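Long-range contact in malonyl CoA-acyl carrier protein transacylase (Clostridium perfringens, PDB 3PTW), which probably transfers the malonyl group from malonyl-CoA to acyl carrier protein, the step that supplies extender units for fatty acid synthesis: residues F22-S36 and T68-L80. Sequence-based numbering, arbitrary orientation.
Sequences FFDNFEESKEVFKRS and TTNMAILTALDKL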
ATOM      1  N   PHE A  22     -16.037  12.555   1.370  1.00 35.16           N
ATOM      2  CA  PHE A  22     -16.376  11.861   2.615  1.00 34.33           C
ATOM      3  C   PHE A  22     -16.380  12.797   3.808  1.00 35.45           C
ATOM      4  O   PHE A  22     -17.257  12.697   4.676  1.00 35.19           O
ATOM      5  CB  PHE A  22     -15.447  10.674   2.865  1.00 32.18           C
ATOM      6  CG  PHE A  22     -15.926   9.414   2.218  1.00 38.89           C
ATOM      7  CD1 PHE A  22     -16.561   8.433   2.976  1.00 31.32           C
ATOM      8  CD2 PHE A  22     -15.793   9.227   0.846  1.00 31.19           C
ATOM      9  CE1 PHE A  22     -17.027   7.264   2.382  1.00 38.56           C
ATOM     10  CE2 PHE A  22     -16.260   8.068   0.243  1.00 39.08           C
ATOM     11  CZ  PHE A  22     -16.881   7.081   1.022  1.00 31.24           C
ATOM     12  N   PHE A  23     -15.398  13.697   3.840  1.00 36.42           N
ATOM     13  CA  PHE A  23     -15.275  14.675   4.918  1.00 37.64           C
ATOM     14  C   PHE A  23     -16.565  15.473   5.040  1.00 38.82           C
ATOM     15  O   PHE A  23     -17.085  15.630   6.140  1.00 39.08           O
ATOM     16  CB  PHE A  23     -14.087  15.624   4.680  1.00 37.89           C
ATOM     17  CG  PHE A  23     -13.972  16.723   5.711  1.00 39.56           C
ATOM     18  CD1 PHE A  23     -13.195  16.545   6.856  1.00 38.10           C
ATOM     19  CD2 PHE A  23     -14.658  17.934   5.547  1.00 39.82           C
ATOM     20  CE1 PHE A  23     -13.094  17.557   7.816  1.00 40.01           C
ATOM     21  CE2 PHE A  23     -14.572  18.950   6.502  1.00 41.29           C
ATOM     22  CZ  PHE A  23     -13.788  18.763   7.636  1.00 39.99           C
ATOM     23  N   ASP A  24     -17.075  15.952   3.902  1.00 39.76           N
ATOM     24  CA  ASP A  24     -18.270  16.797   3.867  1.00 41.50           C
ATOM     25  C   ASP A  24     -19.583  16.051   4.051  1.00 41.25           C
ATOM     26  O   ASP A  24     -20.598  16.656   4.389  1.00 41.66           O
ATOM     27  CB  ASP A  24     -18.328  17.595   2.560  1.00 42.83           C
ATOM     28  CG  ASP A  24     -17.189  18.587   2.429  1.00 37.21           C
ATOM     29  OD1 ASP A  24     -16.583  18.932   3.454  1.00 43.17           O
ATOM     30  OD2 ASP A  24     -16.907  19.032   1.295  1.00 44.06           O
ATOM     31  N   ASN A  25     -19.573  14.742   3.830  1.00 40.43           N
ATOM     32  CA  ASN A  25     -20.838  13.997   3.768  1.00 40.90           C
ATOM     33  C   ASN A  25     -21.036  12.969   4.872  1.00 40.06           C
ATOM     34  O   ASN A  25     -22.144  12.478   5.067  1.00 40.30           O
ATOM     35  CB  ASN A  25     -21.002  13.350   2.389  1.00 41.13           C
ATOM     36  CG  ASN A  25     -21.111  14.377   1.288  1.00 38.37           C
ATOM     37  OD1 ASN A  25     -22.165  14.968   1.084  1.00 43.06           O
ATOM     38  ND2 ASN A  25     -20.013  14.608   0.584  1.00 41.78           N
ATOM     39  N   PHE A  26     -19.962  12.648   5.592  1.00 39.21           N
ATOM     40  CA  PHE A  26     -20.057  11.711   6.699  1.00 39.19           C
ATOM     41  C   PHE A  26     -19.382  12.266   7.943  1.00 40.41           C
ATOM     42  O   PHE A  26     -18.202  12.619   7.904  1.00 40.58           O
ATOM     43  CB  PHE A  26     -19.496  10.342   6.288  1.00 37.76           C
ATOM     44  CG  PHE A  26     -20.133   9.794   5.045  1.00 36.09           C
ATOM     45  CD1 PHE A  26     -21.441   9.301   5.079  1.00 38.01           C
ATOM     46  CD2 PHE A  26     -19.464   9.842   3.827  1.00 37.37           C
ATOM     47  CE1 PHE A  26     -22.051   8.828   3.916  1.00 36.83           C
ATOM     48  CE2 PHE A  26     -20.063   9.370   2.655  1.00 36.12           C
ATOM     49  CZ  PHE A  26     -21.357   8.861   2.702  1.00 37.93           C
ATOM     50  N   GLU A  27     -20.137  12.352   9.039  1.00 41.59           N
ATOM     51  CA  GLU A  27     -19.634  12.955  10.280  1.00 43.01           C
ATOM     52  C   GLU A  27     -18.442  12.197  10.819  1.00 41.77           C
ATOM     53  O   GLU A  27     -17.485  12.805  11.271  1.00 41.35           O
ATOM     54  CB  GLU A  27     -20.722  13.035  11.357  1.00 44.69           C
ATOM     55  CG  GLU A  27     -21.622  14.260  11.237  1.00 73.69           C
ATOM     56  CD  GLU A  27     -20.911  15.559  11.614  1.00 48.06           C
ATOM     57  OE1 GLU A  27     -20.202  15.583  12.647  1.00 74.19           O
ATOM     58  OE2 GLU A  27     -21.075  16.560  10.882  1.00 74.88           O
ATOM     59  N   GLU A  28     -18.518  10.869  10.749  1.00 41.25           N
ATOM     60  CA  GLU A  28     -17.447   9.982  11.190  1.00 40.53           C
ATOM     61  C   GLU A  28     -16.163  10.119  10.355  1.00 39.62           C
ATOM     62  O   GLU A  28     -15.078   9.797  10.830  1.00 39.41           O
ATOM     63  CB  GLU A  28     -17.931   8.521  11.223  1.00 40.75           C
ATOM     64  CG  GLU A  28     -18.316   7.909   9.869  1.00 38.10           C
ATOM     65  CD  GLU A  28     -19.791   8.097   9.507  1.00 42.15           C
ATOM     66  OE1 GLU A  28     -20.441   9.023  10.038  1.00 39.62           O
ATOM     67  OE2 GLU A  28     -20.300   7.313   8.667  1.00 39.56           O
ATOM     68  N   SER A  29     -16.290  10.598   9.122  1.00 39.44           N
ATOM     69  CA  SER A  29     -15.125  10.833   8.272  1.00 39.00           C
ATOM     70  C   SER A  29     -14.502  12.189   8.626  1.00 39.60           C
ATOM     71  O   SER A  29     -13.272  12.324   8.694  1.00 38.96           O
ATOM     72  CB  SER A  29     -15.501  10.764   6.785  1.00 38.81           C
ATOM     73  OG  SER A  29     -16.020   9.487   6.444  1.00 47.46           O
ATOM     74  N   LYS A  30     -15.365  13.178   8.851  1.00 40.56           N
ATOM     75  CA  LYS A  30     -14.985  14.464   9.436  1.00 42.40           C
ATOM     76  C   LYS A  30     -14.183  14.252  10.729  1.00 42.78           C
ATOM     77  O   LYS A  30     -13.112  14.840  10.914  1.00 42.99           O
ATOM     78  CB  LYS A  30     -16.248  15.309   9.702  1.00 43.91           C
ATOM     79  CG  LYS A  30     -16.010  16.828   9.822  1.00 62.60           C
ATOM     80  CD  LYS A  30     -17.310  17.650   9.992  1.00 46.97           C
ATOM     81  CE  LYS A  30     -18.057  17.915   8.666  1.00 64.12           C
ATOM     82  NZ  LYS A  30     -19.138  16.914   8.336  1.00 48.03           N
ATOM     83  N   GLU A  31     -14.689  13.382  11.599  1.00 43.05           N
ATOM     84  CA  GLU A  31     -14.070  13.136  12.903  1.00 43.81           C
ATOM     85  C   GLU A  31     -12.676  12.517  12.767  1.00 42.79           C
ATOM     86  O   GLU A  31     -11.768  12.833  13.548  1.00 43.16           O
ATOM     87  CB  GLU A  31     -14.990  12.256  13.765  1.00 45.13           C
ATOM     88  CG  GLU A  31     -14.439  11.878  15.142  1.00 61.58           C
ATOM     89  CD  GLU A  31     -15.484  11.239  16.056  1.00 46.54           C
ATOM     90  OE1 GLU A  31     -15.349  11.383  17.292  1.00 62.55           O
ATOM     91  OE2 GLU A  31     -16.441  10.602  15.551  1.00 62.11           O
ATOM     92  N   VAL A  32     -12.500  11.649  11.773  1.00 41.23           N
ATOM     93  CA  VAL A  32     -11.199  11.028  11.547  1.00 39.43           C
ATOM     94  C   VAL A  32     -10.126  12.057  11.181  1.00 38.78           C
ATOM     95  O   VAL A  32      -8.974  11.949  11.628  1.00 38.16           O
ATOM     96  CB  VAL A  32     -11.267   9.890  10.505  1.00 38.18           C
ATOM     97  CG1 VAL A  32      -9.875   9.527  10.015  1.00 32.12           C
ATOM     98  CG2 VAL A  32     -11.943   8.674  11.114  1.00 33.12           C
ATOM     99  N   PHE A  33     -10.508  13.051  10.382  1.00 38.56           N
ATOM    100  CA  PHE A  33      -9.584  14.117   9.984  1.00 38.43           C
ATOM    101  C   PHE A  33      -9.217  14.992  11.166  1.00 38.56           C
ATOM    102  O   PHE A  33      -8.057  15.391  11.319  1.00 38.20           O
ATOM    103  CB  PHE A  33     -10.159  14.957   8.831  1.00 39.37           C
ATOM    104  CG  PHE A  33      -9.809  14.424   7.484  1.00 31.09           C
ATOM    105  CD1 PHE A  33      -8.700  14.911   6.796  1.00 38.86           C
ATOM    106  CD2 PHE A  33     -10.549  13.385   6.920  1.00 38.50           C
ATOM    107  CE1 PHE A  33      -8.345  14.391   5.554  1.00 30.75           C
ATOM    108  CE2 PHE A  33     -10.205  12.862   5.678  1.00 30.75           C
ATOM    109  CZ  PHE A  33      -9.089  13.372   4.993  1.00 37.93           C
ATOM    110  N   LYS A  34     -10.217  15.279  12.002  1.00 39.02           N
ATOM    111  CA  LYS A  34     -10.019  16.025  13.242  1.00 39.38           C
ATOM    112  C   LYS A  34      -8.972  15.342  14.134  1.00 38.54           C
ATOM    113  O   LYS A  34      -8.056  15.988  14.637  1.00 38.69           O
ATOM    114  CB  LYS A  34     -11.354  16.177  13.987  1.00 39.85           C
ATOM    115  CG  LYS A  34     -11.961  17.576  13.956  1.00 46.98           C
ATOM    116  CD  LYS A  34     -12.488  17.977  12.593  1.00 41.30           C
ATOM    117  CE  LYS A  34     -12.955  19.428  12.601  1.00 48.35           C
ATOM    118  NZ  LYS A  34     -12.979  19.993  11.222  1.00 42.97           N
ATOM    119  N   ARG A  35      -9.097  14.028  14.285  1.00 37.93           N
ATOM    120  CA  ARG A  35      -8.200  13.245  15.129  1.00 38.11           C
ATOM    121  C   ARG A  35      -6.774  13.175  14.563  1.00 38.19           C
ATOM    122  O   ARG A  35      -5.796  13.131  15.318  1.00 38.09           O
ATOM    123  CB  ARG A  35      -8.763  11.836  15.312  1.00 37.48           C
ATOM    124  CG  ARG A  35      -9.985  11.758  16.220  1.00 47.77           C
ATOM    125  CD  ARG A  35     -10.713  10.429  16.044  1.00 38.92           C
ATOM    126  NE  ARG A  35      -9.876   9.269  16.370  1.00 47.86           N
ATOM    127  CZ  ARG A  35     -10.102   8.019  15.961  1.00 38.95           C
ATOM    128  NH1 ARG A  35      -9.269   7.043  16.321  1.00 47.26           N
ATOM    129  NH2 ARG A  35     -11.145   7.737  15.192  1.00 47.25           N
ATOM    130  N   SER A  36      -6.667  13.155  13.234  1.00 37.95           N
ATOM    131  CA  SER A  36      -5.373  13.056  12.577  1.00 37.59           C
ATOM    132  C   SER A  36      -4.629  14.363  12.770  1.00 38.88           C
ATOM    133  O   SER A  36      -3.430  14.375  13.091  1.00 39.00           O
ATOM    134  CB  SER A  36      -5.537  12.738  11.088  1.00 36.57           C
ATOM    135  OG  SER A  36      -4.263  12.576  10.477  1.00 36.32           O
ATOM    136  N   THR A  68      -4.840   8.686   6.667  1.00 30.85           N
ATOM    137  CA  THR A  68      -6.000   9.422   7.170  1.00 31.45           C
ATOM    138  C   THR A  68      -7.187   9.289   6.232  1.00 29.70           C
ATOM    139  O   THR A  68      -8.315   9.087   6.671  1.00 29.29           O
ATOM    140  CB  THR A  68      -5.695  10.957   7.328  1.00 32.84           C
ATOM    141  OG1 THR A  68      -4.570  11.144   8.197  1.00 30.70           O
ATOM    142  CG2 THR A  68      -6.906  11.694   7.900  1.00 31.66           C
ATOM    143  N   THR A  69      -6.918   9.444   4.944  1.00 29.21           N
ATOM    144  CA  THR A  69      -7.934   9.344   3.907  1.00 29.40           C
ATOM    145  C   THR A  69      -8.560   7.940   3.877  1.00 29.78           C
ATOM    146  O   THR A  69      -9.795   7.803   3.886  1.00 30.50           O
ATOM    147  CB  THR A  69      -7.342   9.789   2.555  1.00 29.63           C
ATOM    148  OG1 THR A  69      -7.134  11.213   2.599  1.00 28.97           O
ATOM    149  CG2 THR A  69      -8.265   9.442   1.381  1.00 27.62           C
ATOM    150  N   ASN A  70      -7.704   6.917   3.873  1.00 28.87           N
ATOM    151  CA  ASN A  70      -8.129   5.509   3.971  1.00 29.06           C
ATOM    152  C   ASN A  70      -9.037   5.237   5.183  1.00 29.67           C
ATOM    153  O   ASN A  70     -10.033   4.521   5.074  1.00 28.22           O
ATOM    154  CB  ASN A  70      -6.910   4.564   3.990  1.00 28.39           C
ATOM    155  CG  ASN A  70      -6.153   4.525   2.652  1.00 21.13           C
ATOM    156  OD1 ASN A  70      -6.535   5.185   1.695  1.00 29.31           O
ATOM    157  ND2 ASN A  70      -5.072   3.739   2.589  1.00 28.44           N
ATOM    158  N   MET A  71      -8.701   5.840   6.323  1.00 30.91           N
ATOM    159  CA  MET A  71      -9.450   5.633   7.559  1.00 32.17           C
ATOM    160  C   MET A  71     -10.814   6.342   7.526  1.00 32.24           C
ATOM    161  O   MET A  71     -11.838   5.757   7.896  1.00 32.40           O
ATOM    162  CB  MET A  71      -8.612   6.108   8.752  1.00 34.41           C
ATOM    163  CG  MET A  71      -9.169   5.763  10.130  1.00 37.16           C
ATOM    164  SD  MET A  71      -9.360   3.995  10.492  1.00 37.10           S
ATOM    165  CE  MET A  71      -9.807   4.086  12.225  1.00 37.70           C
ATOM    166  N   ALA A  72     -10.817   7.593   7.071  1.00 31.98           N
ATOM    167  CA  ALA A  72     -12.043   8.374   6.911  1.00 32.94           C
ATOM    168  C   ALA A  72     -13.076   7.650   6.040  1.00 32.13           C
ATOM    169  O   ALA A  72     -14.249   7.656   6.357  1.00 32.07           O
ATOM    170  CB  ALA A  72     -11.717   9.747   6.323  1.00 33.81           C
ATOM    171  N   ILE A  73     -12.619   7.019   4.957  1.00 31.56           N
ATOM    172  CA  ILE A  73     -13.486   6.225   4.081  1.00 32.14           C
ATOM    173  C   ILE A  73     -13.940   4.912   4.736  1.00 31.52           C
ATOM    174  O   ILE A  73     -15.131   4.563   4.715  1.00 31.17           O
ATOM    175  CB  ILE A  73     -12.795   5.930   2.721  1.00 32.56           C
ATOM    176  CG1 ILE A  73     -12.580   7.240   1.946  1.00 31.25           C
ATOM    177  CG2 ILE A  73     -13.621   4.919   1.883  1.00 30.84           C
ATOM    178  CD1 ILE A  73     -11.605   7.126   0.769  1.00 33.17           C
ATOM    179  N   LEU A  74     -12.984   4.190   5.316  1.00 30.91           N
ATOM    180  CA  LEU A  74     -13.276   2.955   6.031  1.00 30.96           C
ATOM    181  C   LEU A  74     -14.344   3.128   7.127  1.00 32.19           C
ATOM    182  O   LEU A  74     -15.231   2.274   7.280  1.00 31.92           O
ATOM    183  CB  LEU A  74     -11.995   2.406   6.652  1.00 30.74           C
ATOM    184  CG  LEU A  74     -12.148   1.234   7.635  1.00 35.85           C
ATOM    185  CD1 LEU A  74     -12.721  -0.002   6.935  1.00 30.98           C
ATOM    186  CD2 LEU A  74     -10.808   0.926   8.297  1.00 30.03           C
ATOM    187  N   THR A  75     -14.230   4.209   7.910  1.00 33.28           N
ATOM    188  CA  THR A  75     -15.141   4.455   9.035  1.00 34.64           C
ATOM    189  C   THR A  75     -16.578   4.605   8.547  1.00 34.99           C
ATOM    190  O   THR A  75     -17.499   4.082   9.168  1.00 36.18           O
ATOM    191  CB  THR A  75     -14.750   5.735   9.861  1.00 35.68           C
ATOM    192  OG1 THR A  75     -13.339   5.754  10.101  1.00 47.71           O
ATOM    193  CG2 THR A  75     -15.449   5.745  11.202  1.00 47.96           C
ATOM    194  N   ALA A  76     -16.758   5.329   7.445  1.00 34.57           N
ATOM    195  CA  ALA A  76     -18.078   5.535   6.840  1.00 34.81           C
ATOM    196  C   ALA A  76     -18.606   4.242   6.241  1.00 34.45           C
ATOM    197  O   ALA A  76     -19.784   3.920   6.380  1.00 34.51           O
ATOM    198  CB  ALA A  76     -18.010   6.616   5.784  1.00 34.76           C
ATOM    199  N   LEU A  77     -17.732   3.495   5.573  1.00 34.55           N
ATOM    200  CA  LEU A  77     -18.086   2.148   5.114  1.00 35.59           C
ATOM    201  C   LEU A  77     -18.581   1.291   6.284  1.00 36.87           C
ATOM    202  O   LEU A  77     -19.587   0.586   6.167  1.00 37.77           O
ATOM    203  CB  LEU A  77     -16.902   1.483   4.414  1.00 34.75           C
ATOM    204  CG  LEU A  77     -16.868   1.337   2.886  1.00 35.49           C
ATOM    205  CD1 LEU A  77     -17.840   2.236   2.138  1.00 35.54           C
ATOM    206  CD2 LEU A  77     -15.446   1.515   2.339  1.00 34.33           C
ATOM    207  N   ASP A  78     -17.899   1.398   7.421  1.00 37.49           N
ATOM    208  CA  ASP A  78     -18.226   0.608   8.615  1.00 38.27           C
ATOM    209  C   ASP A  78     -19.632   0.935   9.125  1.00 39.09           C
ATOM    210  O   ASP A  78     -20.426   0.028   9.362  1.00 39.43           O
ATOM    211  CB  ASP A  78     -17.171   0.827   9.707  1.00 38.65           C
ATOM    212  CG  ASP A  78     -17.298  -0.150  10.870  1.00 41.64           C
ATOM    213  OD1 ASP A  78     -17.266  -1.382  10.669  1.00 39.20           O
ATOM    214  OD2 ASP A  78     -17.404   0.327  12.010  1.00 40.18           O
ATOM    215  N   LYS A  79     -19.949   2.225   9.253  1.00 39.58           N
ATOM    216  CA  LYS A  79     -21.292   2.645   9.685  1.00 40.59           C
ATOM    217  C   LYS A  79     -22.388   2.175   8.720  1.00 39.80           C
ATOM    218  O   LYS A  79     -23.521   1.937   9.122  1.00 40.07           O
ATOM    219  CB  LYS A  79     -21.373   4.165   9.847  1.00 41.77           C
ATOM    220  CG  LYS A  79     -22.528   4.611  10.736  1.00 44.85           C
ATOM    221  CD  LYS A  79     -22.904   6.051  10.471  1.00 44.48           C
ATOM    222  CE  LYS A  79     -24.071   6.466  11.339  1.00 46.55           C
ATOM    223  NZ  LYS A  79     -24.348   7.927  11.234  1.00 46.92           N
ATOM    224  N   LEU A  80     -22.036   2.036   7.448  1.00 38.96           N
ATOM    225  CA  LEU A  80     -22.982   1.546   6.443  1.00 39.09           C
ATOM    226  C   LEU A  80     -23.086   0.013   6.393  1.00 38.80           C
ATOM    227  O   LEU A  80     -23.756  -0.524   5.513  1.00 38.75           O
ATOM    228  CB  LEU A  80     -22.645   2.120   5.059  1.00 38.35           C
ATOM    229  CG  LEU A  80     -22.938   3.617   4.884  1.00 40.93           C
ATOM    230  CD1 LEU A  80     -22.176   4.178   3.696  1.00 38.06           C
ATOM    231  CD2 LEU A  80     -24.467   3.868   4.754  1.00 39.58           C
TER
HETATM  232  O   HOH W   1     -23.021   9.126   8.674  1.00 42.87           O
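The F22 ring lies between I73 and F26: I73 CG1 sits over the centre of one face, 4.0 Å from the ring centroid, a CH-pi contact, while F26 CE2 covers the opposite face near its rim. A76 CB and S29 OG meet the F22 edge in plane, and A76 CB also lies over a face of F26. On F33, T68 CG2 stands over the ring centre, and S29 O lies at the edge. Between the aromatics, S29 OG donates to A72 O at 2.5 Å, from 43° above the carbonyl plane. S36 donates from OG to T68 OG1 at 2.7 Å, its hydroxyl swung opposite the backbone N (chi1 -177°). V32 is a knob among T68, M71, A72 and T75, with CG1 3.6 Å from A72 N. At the solvent end, water 1 donates to E28 OE1 and accepts from K79 NZ, bridging charges 4.2 Å apart. Small residues at the S29-A72 crossing (CA atoms 4.2 Å apart) let the axes of 27-36 and 68-79 approach to 8.0 Å, nearly antiparallel at 150°. Helix 44-49 packs against F33, S36 and T68, helix 106-122 against V32 and M71, and helix 298-315 against F26, within the acyltransferase domain.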